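Local coordinates for putative host cell surface-exposed lipoprotein (Streptococcus phage TP-J34, PDB 4EQQ), which probably blocks superinfection of its host by phages, acting as a surface-anchored lipoprotein whose target is the phage tape measure protein; this is its ectodomain, at residues V19-Q24 with S42-S47. Numbering follows the deposited sequence.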
ATOM      1  N   VAL A  19       0.111  14.861  12.294  1.00 21.50           N
ATOM      2  CA  VAL A  19       0.343  15.460  10.968  1.00 21.53           C
ATOM      3  C   VAL A  19       1.658  14.901  10.365  1.00 25.35           C
ATOM      4  O   VAL A  19       1.703  14.518   9.194  1.00 23.66           O
ATOM      5  CB  VAL A  19       0.339  17.017  11.034  1.00 25.41           C
ATOM      6  CG1 VAL A  19       1.049  17.633   9.818  1.00 24.88           C
ATOM      7  CG2 VAL A  19      -1.096  17.555  11.157  1.00 25.03           C
ATOM      8  N   SER A  20       2.706  14.841  11.187  1.00 23.68           N
ATOM      9  CA  SER A  20       4.019  14.309  10.785  1.00 24.34           C
ATOM     10  C   SER A  20       3.872  12.829  10.354  1.00 27.42           C
ATOM     11  O   SER A  20       4.391  12.421   9.309  1.00 25.23           O
ATOM     12  CB  SER A  20       4.994  14.425  11.961  1.00 28.42           C
ATOM     13  OG  SER A  20       6.239  13.866  11.585  1.00 44.36           O
ATOM     14  N   LYS A  21       3.132  12.045  11.149  1.00 23.89           N
ATOM     15  CA  LYS A  21       2.876  10.637  10.869  1.00 24.32           C
ATOM     16  C   LYS A  21       2.016  10.476   9.587  1.00 26.94           C
ATOM     17  O   LYS A  21       2.331   9.636   8.752  1.00 25.37           O
ATOM     18  CB  LYS A  21       2.214   9.969  12.091  1.00 25.58           C
ATOM     19  CG  LYS A  21       2.027   8.456  11.998  1.00 37.73           C
ATOM     20  CD  LYS A  21       3.315   7.655  11.655  1.00 50.00           C
ATOM     21  CE  LYS A  21       4.320   7.595  12.781  1.00 57.52           C
ATOM     22  NZ  LYS A  21       5.376   6.581  12.523  1.00 66.30           N
ATOM     23  N   ALA A  22       0.974  11.322   9.414  1.00 24.01           N
ATOM     24  CA  ALA A  22       0.100  11.300   8.232  1.00 22.75           C
ATOM     25  C   ALA A  22       0.920  11.524   6.943  1.00 25.68           C
ATOM     26  O   ALA A  22       0.719  10.810   5.958  1.00 23.74           O
ATOM     27  CB  ALA A  22      -0.992  12.356   8.358  1.00 22.89           C
ATOM     28  N   LYS A  23       1.863  12.497   6.974  1.00 23.83           N
ATOM     29  CA  LYS A  23       2.764  12.812   5.857  1.00 23.98           C
ATOM     30  C   LYS A  23       3.643  11.612   5.499  1.00 28.34           C
ATOM     31  O   LYS A  23       3.884  11.362   4.331  1.00 26.41           O
ATOM     32  CB  LYS A  23       3.655  14.001   6.211  1.00 25.03           C
ATOM     33  CG  LYS A  23       2.942  15.326   6.180  1.00 29.91           C
ATOM     34  CD  LYS A  23       3.848  16.459   6.678  1.00 28.78           C
ATOM     35  CE  LYS A  23       3.164  17.806   6.593  1.00 26.48           C
ATOM     36  NZ  LYS A  23       3.053  18.258   5.189  1.00 33.25           N
ATOM     37  N   GLN A  24       4.130  10.891   6.512  1.00 27.05           N
ATOM     38  CA  GLN A  24       4.950   9.680   6.352  1.00 27.74           C
ATOM     39  C   GLN A  24       4.137   8.595   5.630  1.00 30.72           C
ATOM     40  O   GLN A  24       4.586   8.053   4.623  1.00 30.97           O
ATOM     41  CB  GLN A  24       5.356   9.190   7.743  1.00 29.29           C
ATOM     42  CG  GLN A  24       6.691   8.535   7.844  1.00 55.45           C
ATOM     43  CD  GLN A  24       7.083   8.487   9.303  1.00 76.99           C
ATOM     44  OE1 GLN A  24       7.484   9.492   9.904  1.00 73.95           O
ATOM     45  NE2 GLN A  24       6.884   7.343   9.930  1.00 65.47           N
ATOM     46  N   SER A  42      -6.316   3.288  14.628  1.00 27.05           N
ATOM     47  CA  SER A  42      -6.140   1.849  14.820  1.00 27.81           C
ATOM     48  C   SER A  42      -4.696   1.405  15.087  1.00 30.87           C
ATOM     49  O   SER A  42      -4.470   0.553  15.947  1.00 31.23           O
ATOM     50  CB  SER A  42      -6.754   1.087  13.646  1.00 31.63           C
ATOM     51  OG  SER A  42      -6.784  -0.307  13.884  1.00 45.76           O
ATOM     52  N   PHE A  43      -3.731   1.948  14.353  1.00 26.45           N
ATOM     53  CA  PHE A  43      -2.337   1.556  14.559  1.00 25.96           C
ATOM     54  C   PHE A  43      -1.583   2.466  15.525  1.00 30.70           C
ATOM     55  O   PHE A  43      -0.987   1.979  16.482  1.00 29.98           O
ATOM     56  CB  PHE A  43      -1.581   1.442  13.225  1.00 27.43           C
ATOM     57  CG  PHE A  43      -0.162   0.916  13.379  1.00 28.66           C
ATOM     58  CD1 PHE A  43       0.079  -0.442  13.535  1.00 31.31           C
ATOM     59  CD2 PHE A  43       0.919   1.788  13.421  1.00 30.19           C
ATOM     60  CE1 PHE A  43       1.385  -0.919  13.718  1.00 32.98           C
ATOM     61  CE2 PHE A  43       2.221   1.311  13.602  1.00 33.53           C
ATOM     62  CZ  PHE A  43       2.446  -0.041  13.734  1.00 31.50           C
ATOM     63  N   ASP A  44      -1.552   3.773  15.237  1.00 27.32           N
ATOM     64  CA  ASP A  44      -0.781   4.743  16.015  1.00 27.23           C
ATOM     65  C   ASP A  44      -1.442   5.147  17.319  1.00 32.99           C
ATOM     66  O   ASP A  44      -0.795   5.763  18.160  1.00 31.72           O
ATOM     67  CB  ASP A  44      -0.449   5.962  15.157  1.00 28.50           C
ATOM     68  CG  ASP A  44       0.337   5.587  13.927  1.00 31.36           C
ATOM     69  OD1 ASP A  44       1.568   5.461  14.033  1.00 33.11           O
ATOM     70  OD2 ASP A  44      -0.293   5.274  12.902  1.00 32.48           O
ATOM     71  N   LYS A  45      -2.735   4.822  17.479  1.00 31.11           N
ATOM     72  CA  LYS A  45      -3.499   5.094  18.697  1.00 32.18           C
ATOM     73  C   LYS A  45      -3.726   6.579  18.982  1.00 36.15           C
ATOM     74  O   LYS A  45      -3.834   6.978  20.135  1.00 35.47           O
ATOM     75  CB  LYS A  45      -2.976   4.293  19.938  1.00 34.94           C
ATOM     76  CG  LYS A  45      -2.724   2.792  19.692  1.00 33.01           C
ATOM     77  CD  LYS A  45      -3.999   2.044  19.343  1.00 38.00           C
ATOM     78  CE  LYS A  45      -3.758   0.563  19.175  1.00 45.53           C
ATOM     79  NZ  LYS A  45      -4.976  -0.141  18.659  1.00 48.41           N
ATOM     80  N   TYR A  46      -3.823   7.399  17.922  1.00 30.84           N
ATOM     81  CA  TYR A  46      -4.192   8.804  18.082  1.00 29.12           C
ATOM     82  C   TYR A  46      -5.685   8.839  18.405  1.00 30.96           C
ATOM     83  O   TYR A  46      -6.410   7.902  18.052  1.00 28.51           O
ATOM     84  CB  TYR A  46      -3.931   9.593  16.786  1.00 28.84           C
ATOM     85  CG  TYR A  46      -2.471   9.959  16.647  1.00 29.88           C
ATOM     86  CD1 TYR A  46      -1.900  10.938  17.455  1.00 31.50           C
ATOM     87  CD2 TYR A  46      -1.641   9.275  15.765  1.00 29.15           C
ATOM     88  CE1 TYR A  46      -0.547  11.243  17.375  1.00 31.26           C
ATOM     89  CE2 TYR A  46      -0.287   9.583  15.661  1.00 29.47           C
ATOM     90  CZ  TYR A  46       0.259  10.555  16.484  1.00 33.12           C
ATOM     91  OH  TYR A  46       1.583  10.871  16.409  1.00 32.90           O
ATOM     92  N   SER A  47      -6.156   9.906  19.067  1.00 27.06           N
ATOM     93  CA  SER A  47      -7.591  10.033  19.315  1.00 26.79           C
ATOM     94  C   SER A  47      -8.288  10.259  17.958  1.00 29.44           C
ATOM     95  O   SER A  47      -7.628  10.618  16.972  1.00 29.00           O
ATOM     96  CB  SER A  47      -7.870  11.232  20.221  1.00 29.05           C
ATOM     97  OG  SER A  47      -7.424  12.416  19.581  1.00 30.66           O
TER
HETATM   98  O   HOH W   1       3.721   4.396  12.569  1.00 48.31           O
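Lys21 lays the aliphatic part of its side chain against the carboxylate of Asp44, its CG lying 3.6 Å from Asp44 OD1. The lysine leaves helix 13-28 with CG anti to the backbone N (chi1 -174°), then bends at chi2 and chi3, which folds CD and CE past the same oxygen rather than sending the chain straight out. Lys21 NZ stops 4.2 Å from Asp44 OD1, too far for a salt bridge. A water bridges the gap, accepting from Lys21 NZ at 2.7 Å. The same water donates to Asp44 OD1 at 2.8 Å. A lysine suits this surface position because its methylenes can pack while its ammonium reaches water and, probably, steadies the negative charge electrostatically. Asp44 also receives a hydrogen bond at OD2 from the hydroxyl of Tyr25, one turn along the lysine's helix; a carboxylate offers an acceptor oxygen to each partner, and the two together restrain its rotation. Beside this pair, Tyr46 brings its ring obliquely to Lys21, with CE2 4.4 Å from Lys21 CB; the flat ring can rest on two helices at once, packing also on Glu14, Thr17 and Ala18 of the same helix and on Leu40 of helix 33-42. Between Asp44 and Tyr46 the chain turns at Lys45, which adopts positive phi (67°) after helix 33-42 and sends NZ back to Ser42 O, 2.8 Å away, helping to hold the turn. Ser47 then N-caps helix 48-57, its short hydroxyl reaching Ala50 N, while its backbone N donates to Glu14 OE1. The loop joining helices 33-42 and 48-57 is thereby fastened to helix 13-28, an arrangement belonging to the three-helix, helix-turn-helix (HTH) unit of this lipoprotein ectodomain.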